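Local coordinates for protein trans-4-hydroxy-L-proline dehydratase (Clostridioides difficile 70-100-2010, PDB 6VXC) that uses a glycyl radical to dehydrate trans-4-hydroxy-L-proline to (S)-1-pyrroline-5-carboxylate in the anaerobic breakdown of hydroxyproline, at residues Leu161-Phe169 / Asp486-Gly494. Sequence-based numbering, arbitrary orientation.
Sequences LAAYEAGMF and DPISKKQIG
A Schellman motif at G167 ends helix 158-166, and the last turns of that helix pack against the antiparallel hairpin of strands 485-486 and 491-492, with I493, just past the second strand, pressed onto A162, A163, A166 and M168. This is partly buried packing at the periphery of the pyruvate formate lyase-like fold, away from the glycine that carries the radical in the active enzyme and from the probable active-site residues. The two branches of I493 divide the work. CD1 lies over the helix, 3.7 Å from A162 CB and 3.6 Å from A162 O. With CG2 set anti to its own backbone N, that methyl reaches past A163 to M168, whose N bonds back to A163 O in the Schellman motif, and lies 3.6 Å from M168 CG. M168 also touches I476 and L479 of helix 473-481. At the other end, K491 NZ rests 4.0 Å from A162 CB and 4.2 Å from E165 OE1, beyond a salt bridge. The hairpin's turn is organised by D486: OD1 accepts from I488 N in an Asx turn and is also salt-bridged to K475, while OD2 takes both S489 N and S489 OG from one face of the carboxylate. A166 CB sits 3.7 Å from that same OD2. Beside it a water bridges the segments, donating to A166 O at 2.7 Å and to D486 OD2 at 2.8 Å.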
loop_
_atom_site.group_PDB
_atom_site.type_symbol
_atom_site.label_atom_id
_atom_site.label_comp_id
_atom_site.label_asym_id
_atom_site.label_seq_id
_atom_site.Cartn_x
_atom_site.Cartn_y
_atom_site.Cartn_z
ATOM N N LEU A 161 -12.548 14.909 -15.147
ATOM C CA LEU A 161 -12.514 13.810 -16.106
ATOM C C LEU A 161 -11.431 14.029 -17.153
ATOM O O LEU A 161 -10.763 13.082 -17.566
ATOM C CB LEU A 161 -13.889 13.640 -16.767
ATOM C CG LEU A 161 -14.976 13.084 -15.839
ATOM C CD1 LEU A 161 -16.389 13.369 -16.354
ATOM C CD2 LEU A 161 -14.783 11.580 -15.637
ATOM N N ALA A 162 -11.256 15.263 -17.609
ATOM C CA ALA A 162 -10.201 15.528 -18.582
ATOM C C ALA A 162 -8.824 15.298 -17.968
ATOM O O ALA A 162 -7.964 14.653 -18.580
ATOM C CB ALA A 162 -10.332 16.950 -19.123
ATOM N N ALA A 163 -8.609 15.799 -16.753
ATOM C CA ALA A 163 -7.318 15.629 -16.096
ATOM C C ALA A 163 -7.048 14.161 -15.797
ATOM O O ALA A 163 -5.967 13.648 -16.090
ATOM C CB ALA A 163 -7.281 16.472 -14.820
ATOM N N TYR A 164 -8.048 13.455 -15.269
ATOM C CA TYR A 164 -7.913 12.024 -15.016
ATOM C C TYR A 164 -7.553 11.269 -16.290
ATOM O O TYR A 164 -6.568 10.514 -16.330
ATOM C CB TYR A 164 -9.222 11.504 -14.398
ATOM C CG TYR A 164 -9.380 9.998 -14.331
ATOM C CD1 TYR A 164 -8.669 9.232 -13.407
ATOM C CD2 TYR A 164 -10.291 9.346 -15.156
ATOM C CE1 TYR A 164 -8.835 7.862 -13.343
ATOM C CE2 TYR A 164 -10.475 7.984 -15.094
ATOM C CZ TYR A 164 -9.747 7.244 -14.194
ATOM O OH TYR A 164 -9.955 5.888 -14.172
ATOM N N GLU A 165 -8.294 11.524 -17.368
ATOM C CA GLU A 165 -8.053 10.819 -18.622
ATOM C C GLU A 165 -6.687 11.140 -19.205
ATOM O O GLU A 165 -6.107 10.302 -19.897
ATOM C CB GLU A 165 -9.151 11.158 -19.626
ATOM C CG GLU A 165 -10.401 10.379 -19.391
ATOM C CD GLU A 165 -11.558 10.921 -20.191
ATOM O OE1 GLU A 165 -11.315 11.772 -21.082
ATOM O OE2 GLU A 165 -12.705 10.508 -19.917
ATOM N N ALA A 166 -6.166 12.338 -18.949
ATOM C CA ALA A 166 -4.863 12.755 -19.462
ATOM C C ALA A 166 -3.680 12.261 -18.631
ATOM O O ALA A 166 -2.534 12.491 -19.021
ATOM C CB ALA A 166 -4.802 14.279 -19.534
ATOM N N GLY A 167 -3.915 11.618 -17.498
ATOM C CA GLY A 167 -2.822 11.168 -16.666
ATOM C C GLY A 167 -2.235 12.223 -15.754
ATOM O O GLY A 167 -1.095 12.062 -15.318
ATOM N N MET A 168 -2.986 13.291 -15.434
ATOM C CA MET A 168 -2.521 14.259 -14.446
ATOM C C MET A 168 -2.521 13.665 -13.039
ATOM O O MET A 168 -1.746 14.094 -12.181
ATOM C CB MET A 168 -3.400 15.522 -14.457
ATOM C CG MET A 168 -3.444 16.289 -15.774
ATOM S SD MET A 168 -1.784 16.620 -16.451
ATOM C CE MET A 168 -0.968 17.511 -15.112
ATOM N N PHE A 169 -3.431 12.746 -12.761
ATOM C CA PHE A 169 -3.511 12.143 -11.439
ATOM C C PHE A 169 -4.328 10.867 -11.565
ATOM O O PHE A 169 -4.917 10.596 -12.611
ATOM C CB PHE A 169 -4.092 13.120 -10.408
ATOM C CG PHE A 169 -5.475 13.672 -10.751
ATOM C CD1 PHE A 169 -6.614 12.887 -10.595
ATOM C CD2 PHE A 169 -5.632 14.986 -11.165
ATOM C CE1 PHE A 169 -7.896 13.407 -10.867
ATOM C CE2 PHE A 169 -6.908 15.517 -11.452
ATOM C CZ PHE A 169 -8.041 14.721 -11.304
ATOM N N ASP A 486 -2.060 20.340 -23.003
ATOM C CA ASP A 486 -1.365 19.070 -22.870
ATOM C C ASP A 486 -0.922 18.598 -24.250
ATOM O O ASP A 486 -1.774 18.239 -25.070
ATOM C CB ASP A 486 -2.278 18.042 -22.204
ATOM C CG ASP A 486 -1.693 16.654 -22.185
ATOM O OD1 ASP A 486 -0.482 16.519 -22.406
ATOM O OD2 ASP A 486 -2.470 15.700 -21.960
ATOM N N PRO A 487 0.380 18.562 -24.546
ATOM C CA PRO A 487 0.815 18.178 -25.892
ATOM C C PRO A 487 0.486 16.744 -26.250
ATOM O O PRO A 487 0.529 16.397 -27.435
ATOM C CB PRO A 487 2.339 18.385 -25.845
ATOM C CG PRO A 487 2.624 19.061 -24.554
ATOM C CD PRO A 487 1.517 18.742 -23.636
ATOM N N ILE A 488 0.201 15.890 -25.268
ATOM C CA ILE A 488 -0.063 14.480 -25.526
ATOM C C ILE A 488 -1.551 14.238 -25.786
ATOM O O ILE A 488 -1.925 13.707 -26.834
ATOM C CB ILE A 488 0.455 13.601 -24.369
ATOM C CG1 ILE A 488 1.937 13.874 -24.111
ATOM C CG2 ILE A 488 0.214 12.125 -24.664
ATOM C CD1 ILE A 488 2.841 13.703 -25.330
ATOM N N SER A 489 -2.413 14.599 -24.837
ATOM C CA SER A 489 -3.837 14.447 -25.118
ATOM C C SER A 489 -4.351 15.505 -26.084
ATOM O O SER A 489 -5.495 15.395 -26.528
ATOM C CB SER A 489 -4.664 14.489 -23.834
ATOM O OG SER A 489 -4.706 15.802 -23.312
ATOM N N LYS A 490 -3.537 16.513 -26.416
ATOM C CA LYS A 490 -3.920 17.567 -27.356
ATOM C C LYS A 490 -5.203 18.264 -26.906
ATOM O O LYS A 490 -6.060 18.622 -27.713
ATOM C CB LYS A 490 -4.053 17.001 -28.772
ATOM C CG LYS A 490 -2.712 16.910 -29.533
ATOM C CD LYS A 490 -2.612 15.639 -30.370
ATOM C CE LYS A 490 -2.053 15.875 -31.763
ATOM N NZ LYS A 490 -0.858 16.772 -31.766
ATOM N N LYS A 491 -5.332 18.452 -25.595
ATOM C CA LYS A 491 -6.462 19.146 -25.000
ATOM C C LYS A 491 -5.958 20.192 -24.022
ATOM O O LYS A 491 -4.837 20.101 -23.503
ATOM C CB LYS A 491 -7.408 18.192 -24.265
ATOM C CG LYS A 491 -7.972 17.104 -25.139
ATOM C CD LYS A 491 -9.324 16.605 -24.633
ATOM C CE LYS A 491 -9.318 16.217 -23.181
ATOM N NZ LYS A 491 -10.582 15.491 -22.790
ATOM N N GLN A 492 -6.810 21.185 -23.768
ATOM C CA GLN A 492 -6.569 22.174 -22.722
ATOM C C GLN A 492 -6.933 21.541 -21.382
ATOM O O GLN A 492 -8.105 21.457 -21.021
ATOM C CB GLN A 492 -7.391 23.434 -22.976
ATOM C CG GLN A 492 -7.079 24.580 -22.024
ATOM C CD GLN A 492 -5.701 25.192 -22.259
ATOM O OE1 GLN A 492 -5.041 24.903 -23.250
ATOM N NE2 GLN A 492 -5.259 26.021 -21.333
ATOM N N ILE A 493 -5.923 21.139 -20.616
ATOM C CA ILE A 493 -6.127 20.437 -19.354
ATOM C C ILE A 493 -5.955 21.370 -18.163
ATOM O O ILE A 493 -6.713 21.292 -17.200
ATOM C CB ILE A 493 -5.173 19.218 -19.262
ATOM C CG1 ILE A 493 -5.494 18.201 -20.372
ATOM C CG2 ILE A 493 -5.171 18.590 -17.858
ATOM C CD1 ILE A 493 -6.908 17.669 -20.310
ATOM N N GLY A 494 -4.994 22.280 -18.235
ATOM C CA GLY A 494 -4.727 23.238 -17.186
ATOM C C GLY A 494 -5.287 24.616 -17.483
ATOM O O GLY A 494 -6.229 24.777 -18.265
HETATM O O HOH W 1 -2.120 12.966 -21.685
#